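Local coordinates for protein methylaspartate ammonia-lyase (Citrobacter amalonaticus, PDB 1KKO) that catalyses the magnesium-dependent, reversible anti elimination of ammonia from L-threo-3-methylaspartate to give mesaconate, at residues A[165-169]-A[398-402]; A[17-22]-A[37-43]; A[211-216]-A[260-266]. All coordinates share one frame; numbering follows the deposited sequence.

Interaction 1 of 3, residues A[165-169]-A[398-402]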
loop_
_atom_site.group_PDB
_atom_site.type_symbol
_atom_site.label_atom_id
_atom_site.label_comp_id
_atom_site.label_asym_id
_atom_site.label_seq_id
_atom_site.Cartn_x
_atom_site.Cartn_y
_atom_site.Cartn_z
ATOM N N GLU A 165 22.415 -0.700 -7.843
ATOM C CA GLU A 165 21.806 -1.401 -8.960
ATOM C C GLU A 165 20.462 -1.981 -8.551
ATOM O O GLU A 165 20.315 -2.527 -7.464
ATOM C CB GLU A 165 22.731 -2.522 -9.439
ATOM C CG GLU A 165 22.228 -3.291 -10.642
ATOM C CD GLU A 165 23.275 -4.235 -11.200
ATOM O OE1 GLU A 165 24.456 -4.111 -10.814
ATOM O OE2 GLU A 165 22.923 -5.105 -12.023
ATOM N N ALA A 166 19.491 -1.861 -9.441
ATOM C CA ALA A 166 18.163 -2.374 -9.176
ATOM C C ALA A 166 18.144 -3.883 -9.044
ATOM O O ALA A 166 19.015 -4.587 -9.569
ATOM C CB ALA A 166 17.226 -1.962 -10.278
ATOM N N ILE A 167 17.142 -4.362 -8.319
ATOM C CA ILE A 167 16.871 -5.778 -8.144
ATOM C C ILE A 167 15.591 -6.070 -8.921
ATOM O O ILE A 167 14.631 -5.301 -8.804
ATOM C CB ILE A 167 16.593 -6.073 -6.655
ATOM C CG1 ILE A 167 17.780 -5.705 -5.755
ATOM C CG2 ILE A 167 16.159 -7.523 -6.464
ATOM C CD1 ILE A 167 19.021 -6.523 -5.987
ATOM N N PRO A 168 15.523 -7.162 -9.686
ATOM C CA PRO A 168 14.273 -7.509 -10.360
ATOM C C PRO A 168 13.127 -7.714 -9.377
ATOM O O PRO A 168 13.306 -8.414 -8.385
ATOM C CB PRO A 168 14.618 -8.811 -11.084
ATOM C CG PRO A 168 16.085 -8.735 -11.289
ATOM C CD PRO A 168 16.602 -8.107 -10.035
ATOM N N LEU A 169 11.977 -7.121 -9.683
ATOM C CA LEU A 169 10.811 -7.167 -8.810
ATOM C C LEU A 169 9.738 -8.093 -9.356
ATOM O O LEU A 169 9.496 -8.142 -10.561
ATOM C CB LEU A 169 10.217 -5.770 -8.623
ATOM C CG LEU A 169 11.176 -4.688 -8.139
ATOM C CD1 LEU A 169 10.428 -3.383 -7.906
ATOM C CD2 LEU A 169 11.875 -5.114 -6.890
ATOM N N VAL A 398 7.876 -0.566 -2.875
ATOM C CA VAL A 398 9.155 -1.235 -3.134
ATOM C C VAL A 398 9.960 -0.554 -4.244
ATOM O O VAL A 398 11.132 -0.209 -4.050
ATOM C CB VAL A 398 8.926 -2.714 -3.436
ATOM C CG1 VAL A 398 10.209 -3.370 -3.862
ATOM C CG2 VAL A 398 8.388 -3.408 -2.206
ATOM N N PHE A 399 9.352 -0.355 -5.403
ATOM C CA PHE A 399 10.055 0.258 -6.525
ATOM C C PHE A 399 10.535 1.651 -6.174
ATOM O O PHE A 399 11.687 1.992 -6.451
ATOM C CB PHE A 399 9.111 0.304 -7.714
ATOM C CG PHE A 399 9.715 0.745 -9.022
ATOM C CD1 PHE A 399 10.484 -0.121 -9.777
ATOM C CD2 PHE A 399 9.422 1.987 -9.547
ATOM C CE1 PHE A 399 10.985 0.259 -11.000
ATOM C CE2 PHE A 399 9.929 2.365 -10.789
ATOM C CZ PHE A 399 10.717 1.500 -11.495
ATOM N N ASN A 400 9.677 2.477 -5.581
ATOM C CA ASN A 400 10.089 3.854 -5.346
ATOM C C ASN A 400 11.156 3.951 -4.268
ATOM O O ASN A 400 12.043 4.778 -4.366
ATOM C CB ASN A 400 8.906 4.756 -5.028
ATOM C CG ASN A 400 7.873 4.806 -6.138
ATOM O OD1 ASN A 400 8.019 4.203 -7.209
ATOM N ND2 ASN A 400 6.818 5.571 -5.885
ATOM N N GLU A 401 11.061 3.164 -3.200
ATOM C CA GLU A 401 12.119 3.192 -2.198
ATOM C C GLU A 401 13.432 2.739 -2.831
ATOM O O GLU A 401 14.499 3.305 -2.566
ATOM C CB GLU A 401 11.809 2.296 -1.001
ATOM C CG GLU A 401 12.904 2.287 0.055
ATOM C CD GLU A 401 13.008 3.586 0.853
ATOM O OE1 GLU A 401 12.161 4.488 0.671
ATOM O OE2 GLU A 401 13.899 3.701 1.721
HETATM N N MSE A 402 13.361 1.725 -3.688
HETATM C CA MSE A 402 14.554 1.218 -4.349
HETATM C C MSE A 402 15.208 2.310 -5.171
HETATM O O MSE A 402 16.421 2.553 -5.065
HETATM C CB MSE A 402 14.166 0.043 -5.233
HETATM C CG MSE A 402 15.329 -0.679 -5.859
HETATM SE SE MSE A 402 14.745 -2.159 -6.974
HETATM C CE MSE A 402 14.037 -1.122 -8.503
#
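Ile167 N and Met402 SE make the closest approach between loop 165-169 and helix segment 398-402, at 3.5 Å. It is a contact and not a hydrogen bond, and the buried Ile167 N has no hydrogen-bond partner in the model. Met402 is a selenomethionine. Its CG lies anti to its own N (chi1 -173°) and chi2 is extended, which carries the selenium across to the loop. SE lies beside the Ile167 backbone, with Ile167 O also near. The bend at chi3 (73°) then turns CE to Ala166 CB at 3.7 Å. Leu169 forms the other half of the contact. It points at the helix and divides its two methyls. CD2 meets Val398 CG1 at 3.9 Å and approaches Met402 SE at 4.1 Å, where the two side chains reach each other tip to tip. CD1 sits at the edge of the Phe399 ring, near its plane, 3.8 Å from Phe399 CD1. The side chains that meet here are all apolar, and no hydrogen bond crosses. Phe399 continues to the dimer interface, where its ring meets that of Tyr12 of the second subunit. In the TIM barrel, the loop leads into the first strand, 169-170, which runs parallel to the last, 382-384. Helix 392-410 packs outside these strands, with Met383 touching both Leu169 and Val398, and Val372 of helix 365-378 lying against Val398 and Met402.

Interaction 2 of 3, residues A[17-22]-A[37-43]; sequences FDDQQA and DPVTPGF
Asp19 and Thr40 come within 6.1 Å, CA to CA, where strand 3-18 gives way to helix 20-24 and the irregular segment 37-43 passes alongside. The motif is a helix N-cap whose carboxylate also holds a neighbouring loop, in the N-terminal domain of this enolase-superfamily enzyme. With chi1 at -177°, the Asp19 carboxylate swings away from its backbone N and sets its oxygens between helix and loop. OD1 accepts from Ala22 N, the capping bond, and from Thr40 OG1 at 2.7 Å. These two donors come from opposite faces of the carboxylate plane. OD2 accepts from Val39 N at 2.8 Å and from Thr40 N at 2.9 Å, both on the syn side; the Thr40 bond is nearly straight (174°). Four bonds thus fix the rotation of the buried group. The CB of the same residue lies over one face of the Phe43 ring, a CH-pi contact 4.0 Å from the centroid. Phe43 is placed by a type II turn from Thr40, with Gly42 at the positive phi position. Phe17 CB adds apolar packing on Phe43 CE1. Asp18 turns away to a salt bridge with Arg47; its side chain is about 7 Å from that of the substrate-binding Cys361. Val39 CG2 packs on Gln21 CG at 3.6 Å. A water accepts from Gln21 N and donates to Thr40 OG1, at 2.8 Å from that hydroxyl oxygen.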
loop_
_atom_site.group_PDB
_atom_site.type_symbol
_atom_site.label_atom_id
_atom_site.label_comp_id
_atom_site.label_asym_id
_atom_site.label_seq_id
_atom_site.Cartn_x
_atom_site.Cartn_y
_atom_site.Cartn_z
ATOM N N PHE A 17 -4.581 -12.902 8.172
ATOM C CA PHE A 17 -4.110 -14.217 8.580
ATOM C C PHE A 17 -5.180 -15.204 8.145
ATOM O O PHE A 17 -6.340 -15.066 8.544
ATOM C CB PHE A 17 -3.954 -14.307 10.093
ATOM C CG PHE A 17 -2.843 -13.465 10.651
ATOM C CD1 PHE A 17 -1.539 -13.694 10.266
ATOM C CD2 PHE A 17 -3.102 -12.467 11.569
ATOM C CE1 PHE A 17 -0.519 -12.927 10.784
ATOM C CE2 PHE A 17 -2.068 -11.722 12.089
ATOM C CZ PHE A 17 -0.789 -11.947 11.683
ATOM N N ASP A 18 -4.785 -16.183 7.337
ATOM C CA ASP A 18 -5.700 -17.199 6.840
ATOM C C ASP A 18 -5.268 -18.563 7.339
ATOM O O ASP A 18 -4.080 -18.898 7.330
ATOM C CB ASP A 18 -5.670 -17.239 5.324
ATOM C CG ASP A 18 -6.454 -16.130 4.674
ATOM O OD1 ASP A 18 -7.228 -15.432 5.363
ATOM O OD2 ASP A 18 -6.327 -15.912 3.450
ATOM N N ASP A 19 -6.252 -19.342 7.763
ATOM C CA ASP A 19 -6.019 -20.705 8.206
ATOM C C ASP A 19 -5.940 -21.559 6.938
ATOM O O ASP A 19 -6.960 -22.002 6.407
ATOM C CB ASP A 19 -7.160 -21.115 9.122
ATOM C CG ASP A 19 -6.991 -22.486 9.693
ATOM O OD1 ASP A 19 -6.258 -23.297 9.096
ATOM O OD2 ASP A 19 -7.587 -22.799 10.738
ATOM N N GLN A 20 -4.724 -21.740 6.422
ATOM C CA GLN A 20 -4.501 -22.421 5.154
ATOM C C GLN A 20 -5.055 -23.833 5.181
ATOM O O GLN A 20 -5.605 -24.301 4.186
ATOM C CB GLN A 20 -3.013 -22.479 4.817
ATOM C CG GLN A 20 -2.747 -22.853 3.388
ATOM C CD GLN A 20 -1.278 -22.874 3.065
ATOM O OE1 GLN A 20 -0.446 -22.846 3.963
ATOM N NE2 GLN A 20 -0.956 -22.929 1.784
ATOM N N GLN A 21 -4.925 -24.499 6.319
ATOM C CA GLN A 21 -5.401 -25.868 6.422
ATOM C C GLN A 21 -6.910 -25.907 6.264
ATOM O O GLN A 21 -7.428 -26.746 5.531
ATOM C CB GLN A 21 -5.002 -26.494 7.747
ATOM C CG GLN A 21 -5.357 -27.972 7.838
ATOM C CD GLN A 21 -4.649 -28.798 6.787
ATOM O OE1 GLN A 21 -5.283 -29.378 5.900
ATOM N NE2 GLN A 21 -3.328 -28.838 6.865
ATOM N N ALA A 22 -7.612 -25.004 6.950
ATOM C CA ALA A 22 -9.077 -24.980 6.885
ATOM C C ALA A 22 -9.549 -24.669 5.473
ATOM O O ALA A 22 -10.557 -25.215 5.010
ATOM C CB ALA A 22 -9.641 -23.985 7.867
ATOM N N ASP A 37 -15.402 -23.681 10.961
ATOM C CA ASP A 37 -14.467 -23.460 12.047
ATOM C C ASP A 37 -13.029 -23.581 11.562
ATOM O O ASP A 37 -12.735 -24.323 10.623
ATOM C CB ASP A 37 -14.692 -24.503 13.146
ATOM C CG ASP A 37 -16.059 -24.397 13.786
ATOM O OD1 ASP A 37 -16.619 -23.284 13.850
ATOM O OD2 ASP A 37 -16.655 -25.387 14.250
ATOM N N PRO A 38 -12.121 -22.847 12.194
ATOM C CA PRO A 38 -10.705 -22.986 11.883
ATOM C C PRO A 38 -10.195 -24.258 12.538
ATOM O O PRO A 38 -10.875 -24.787 13.425
ATOM C CB PRO A 38 -10.077 -21.749 12.535
ATOM C CG PRO A 38 -10.965 -21.427 13.645
ATOM C CD PRO A 38 -12.361 -21.844 13.242
ATOM N N VAL A 39 -9.043 -24.744 12.088
ATOM C CA VAL A 39 -8.415 -25.941 12.661
ATOM C C VAL A 39 -6.984 -25.679 13.142
ATOM O O VAL A 39 -6.462 -26.416 13.974
ATOM C CB VAL A 39 -8.403 -27.125 11.662
ATOM C CG1 VAL A 39 -9.824 -27.549 11.313
ATOM C CG2 VAL A 39 -7.595 -26.795 10.407
ATOM N N THR A 40 -6.354 -24.625 12.634
ATOM C CA THR A 40 -4.975 -24.318 12.990
ATOM C C THR A 40 -4.905 -23.612 14.337
ATOM O O THR A 40 -5.659 -22.675 14.603
ATOM C CB THR A 40 -4.347 -23.455 11.895
ATOM O OG1 THR A 40 -4.291 -24.199 10.666
ATOM C CG2 THR A 40 -2.884 -23.119 12.221
ATOM N N PRO A 41 -3.997 -24.069 15.195
ATOM C CA PRO A 41 -3.872 -23.497 16.538
ATOM C C PRO A 41 -3.675 -21.987 16.490
ATOM O O PRO A 41 -2.915 -21.501 15.658
ATOM C CB PRO A 41 -2.622 -24.176 17.118
ATOM C CG PRO A 41 -2.268 -25.289 16.210
ATOM C CD PRO A 41 -3.018 -25.134 14.937
ATOM N N GLY A 42 -4.368 -21.277 17.367
ATOM C CA GLY A 42 -4.273 -19.831 17.447
ATOM C C GLY A 42 -5.427 -19.147 16.742
ATOM O O GLY A 42 -5.905 -18.102 17.179
ATOM N N PHE A 43 -5.894 -19.753 15.656
ATOM C CA PHE A 43 -6.974 -19.158 14.877
ATOM C C PHE A 43 -8.322 -19.317 15.551
ATOM O O PHE A 43 -8.695 -20.418 15.984
ATOM C CB PHE A 43 -7.053 -19.774 13.485
ATOM C CG PHE A 43 -6.001 -19.280 12.537
ATOM C CD1 PHE A 43 -6.299 -18.295 11.602
ATOM C CD2 PHE A 43 -4.722 -19.809 12.568
ATOM C CE1 PHE A 43 -5.335 -17.855 10.718
ATOM C CE2 PHE A 43 -3.756 -19.371 11.697
ATOM C CZ PHE A 43 -4.058 -18.392 10.763
HETATM O O HOH W 1 -2.800 -23.564 8.418
#

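Interaction 3 of 3, residues A[211-216]-A[260-266]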
loop_
_atom_site.group_PDB
_atom_site.type_symbol
_atom_site.label_atom_id
_atom_site.label_comp_id
_atom_site.label_asym_id
_atom_site.label_seq_id
_atom_site.Cartn_x
_atom_site.Cartn_y
_atom_site.Cartn_z
ATOM N N LEU A 211 -3.707 -24.659 -16.066
ATOM C CA LEU A 211 -2.476 -23.892 -15.928
ATOM C C LEU A 211 -1.807 -23.735 -17.285
ATOM O O LEU A 211 -1.263 -22.686 -17.597
ATOM C CB LEU A 211 -1.528 -24.540 -14.926
ATOM C CG LEU A 211 -0.169 -23.846 -14.830
ATOM C CD1 LEU A 211 -0.323 -22.377 -14.455
ATOM C CD2 LEU A 211 0.685 -24.567 -13.816
ATOM N N ARG A 212 -1.846 -24.774 -18.111
ATOM C CA ARG A 212 -1.258 -24.679 -19.439
ATOM C C ARG A 212 -1.889 -23.531 -20.224
ATOM O O ARG A 212 -1.196 -22.705 -20.822
ATOM C CB ARG A 212 -1.458 -25.981 -20.206
ATOM C CG ARG A 212 -0.910 -25.916 -21.608
ATOM C CD ARG A 212 -1.132 -27.176 -22.414
ATOM N NE ARG A 212 -0.660 -28.323 -21.663
ATOM C CZ ARG A 212 0.615 -28.618 -21.471
ATOM N NH1 ARG A 212 1.577 -27.865 -21.997
ATOM N NH2 ARG A 212 0.931 -29.678 -20.747
ATOM N N GLU A 213 -3.213 -23.484 -20.190
ATOM C CA GLU A 213 -3.967 -22.468 -20.899
ATOM C C GLU A 213 -3.705 -21.087 -20.298
ATOM O O GLU A 213 -3.652 -20.092 -21.016
ATOM C CB GLU A 213 -5.449 -22.838 -20.903
ATOM C CG GLU A 213 -5.668 -24.167 -21.621
ATOM C CD GLU A 213 -7.097 -24.418 -22.049
ATOM O OE1 GLU A 213 -7.720 -23.492 -22.607
ATOM O OE2 GLU A 213 -7.587 -25.555 -21.845
ATOM N N TYR A 214 -3.516 -21.036 -18.984
ATOM C CA TYR A 214 -3.198 -19.770 -18.334
ATOM C C TYR A 214 -1.825 -19.230 -18.754
ATOM O O TYR A 214 -1.675 -18.033 -19.010
ATOM C CB TYR A 214 -3.267 -19.900 -16.815
ATOM C CG TYR A 214 -2.914 -18.588 -16.155
ATOM C CD1 TYR A 214 -3.814 -17.528 -16.163
ATOM C CD2 TYR A 214 -1.665 -18.382 -15.579
ATOM C CE1 TYR A 214 -3.491 -16.319 -15.600
ATOM C CE2 TYR A 214 -1.343 -17.178 -15.005
ATOM C CZ TYR A 214 -2.252 -16.146 -15.026
ATOM O OH TYR A 214 -1.910 -14.939 -14.452
ATOM N N VAL A 215 -0.814 -20.095 -18.826
ATOM C CA VAL A 215 0.511 -19.639 -19.216
ATOM C C VAL A 215 0.456 -19.053 -20.621
ATOM O O VAL A 215 1.081 -18.030 -20.908
ATOM C CB VAL A 215 1.570 -20.751 -19.137
ATOM C CG1 VAL A 215 2.908 -20.245 -19.619
ATOM C CG2 VAL A 215 1.709 -21.252 -17.708
ATOM N N ARG A 216 -0.297 -19.707 -21.502
ATOM C CA ARG A 216 -0.438 -19.234 -22.870
ATOM C C ARG A 216 -1.152 -17.887 -22.897
ATOM O O ARG A 216 -0.753 -16.974 -23.626
ATOM C CB ARG A 216 -1.208 -20.259 -23.706
ATOM C CG ARG A 216 -1.340 -19.880 -25.171
ATOM C CD ARG A 216 -0.020 -19.712 -25.870
ATOM N NE ARG A 216 -0.106 -18.774 -26.981
ATOM C CZ ARG A 216 0.604 -18.870 -28.096
ATOM N NH1 ARG A 216 1.470 -19.866 -28.258
ATOM N NH2 ARG A 216 0.448 -17.964 -29.050
ATOM N N SER A 260 6.872 -29.243 -20.076
ATOM C CA SER A 260 5.923 -29.034 -21.163
ATOM C C SER A 260 5.335 -27.625 -21.177
ATOM O O SER A 260 4.777 -27.190 -22.181
ATOM C CB SER A 260 4.793 -30.076 -21.114
ATOM O OG SER A 260 3.794 -29.753 -20.159
ATOM N N LEU A 261 5.450 -26.907 -20.062
ATOM C CA LEU A 261 4.927 -25.549 -20.001
ATOM C C LEU A 261 5.834 -24.539 -20.700
ATOM O O LEU A 261 5.388 -23.439 -21.022
ATOM C CB LEU A 261 4.710 -25.121 -18.553
ATOM C CG LEU A 261 3.667 -25.909 -17.760
ATOM C CD1 LEU A 261 3.650 -25.429 -16.322
ATOM C CD2 LEU A 261 2.294 -25.781 -18.353
ATOM N N GLU A 262 7.093 -24.895 -20.951
ATOM C CA GLU A 262 8.024 -23.933 -21.531
ATOM C C GLU A 262 7.507 -23.347 -22.835
ATOM O O GLU A 262 7.622 -22.149 -23.068
ATOM C CB GLU A 262 9.421 -24.538 -21.737
ATOM C CG GLU A 262 10.481 -23.472 -21.986
ATOM C CD GLU A 262 11.897 -24.012 -22.089
ATOM O OE1 GLU A 262 12.142 -25.171 -21.704
ATOM O OE2 GLU A 262 12.779 -23.252 -22.544
ATOM N N LYS A 263 6.946 -24.193 -23.695
ATOM C CA LYS A 263 6.438 -23.723 -24.980
ATOM C C LYS A 263 5.361 -22.655 -24.824
ATOM O O LYS A 263 5.274 -21.734 -25.637
ATOM C CB LYS A 263 5.882 -24.891 -25.799
ATOM N N GLU A 264 4.549 -22.770 -23.780
ATOM C CA GLU A 264 3.433 -21.852 -23.581
ATOM C C GLU A 264 3.917 -20.446 -23.197
ATOM O O GLU A 264 3.175 -19.474 -23.335
ATOM C CB GLU A 264 2.470 -22.388 -22.517
ATOM C CG GLU A 264 2.113 -23.865 -22.647
ATOM C CD GLU A 264 1.457 -24.230 -23.969
ATOM O OE1 GLU A 264 1.387 -25.444 -24.270
ATOM O OE2 GLU A 264 1.005 -23.324 -24.699
ATOM N N ALA A 265 5.164 -20.348 -22.741
ATOM C CA ALA A 265 5.733 -19.071 -22.309
ATOM C C ALA A 265 6.245 -18.214 -23.469
ATOM O O ALA A 265 6.603 -17.052 -23.267
ATOM C CB ALA A 265 6.836 -19.306 -21.297
ATOM N N GLN A 266 6.298 -18.794 -24.672
ATOM C CA GLN A 266 6.712 -18.074 -25.882
ATOM C C GLN A 266 8.024 -17.297 -25.737
ATOM O O GLN A 266 8.125 -16.139 -26.144
ATOM C CB GLN A 266 5.595 -17.141 -26.349
ATOM C CG GLN A 266 4.312 -17.878 -26.645
ATOM C CD GLN A 266 3.249 -17.002 -27.256
ATOM O OE1 GLN A 266 3.259 -16.765 -28.464
ATOM N NE2 GLN A 266 2.310 -16.537 -26.437
#
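Arg212 grips Ser260 end-on with two nitrogens. NH2 donates to Ser260 OG at 2.9 Å, and NH1 donates to Ser260 O at 3.3 Å, meeting that oxygen from above the carbonyl plane. NH1 also makes a weak salt bridge to Glu264 OE1, 3.3 Å away, with the guanidinium and carboxylate planes 70° apart. A bend at chi3 (-52°) swings the guanidinium toward Ser260. Leu261 CD2 lies over one of its faces. One turn on, Arg216 stacks on the side-chain amide of Gln266, the planes only 22° apart and Gln266 NE2 over the guanidinium centre, 3.3 Å from Arg216 CZ. Between the two arginines, Val215 CG1 packs against Glu264 CB at 3.6 Å. Leu211 CD2 meets Leu261 CD1 at 4.0 Å.

Further out, Tyr257 O holds Ser260 OG. Asp220 OD1 binds both Arg216 NH2 and Gln266 NE2, which ties the stacked pair together. Inward, Val215 reaches Ile237 of strand 234-238, and Leu261 reaches Leu270 and Ile272 of strand 270-273. The contact thus joins helix 209-225 of the TIM barrel to the loop between helix 251-260 and strand 270-273. Its inner side is apolar and its outer side polar. With several long bonds spread over NH1, the short bond to Ser260 OG probably sets where the Arg212 guanidinium sits, and Glu264 supplies an opposite charge.

How the interactions relate
From the N terminus, interaction 2 comes first. It closes a short loop of 14 residues between 17-22 and 37-43, in the N-terminal domain. That loop is complete before the first barrel strand, 169-170. Interaction 1 then opens at 165-169, just ahead of that strand, and closes, with 228 residues between, at 398-402 on the last helix. It joins the two ends of the barrel chain. Interaction 3 falls wholly within that span and links a helix to a later loop on the barrel's outside. No two contacts cross. None touch: the nearest atoms of interactions 1 and 3 are about 14 Å apart, and interactions 1 and 2 lie on opposite sides of the chain's centre.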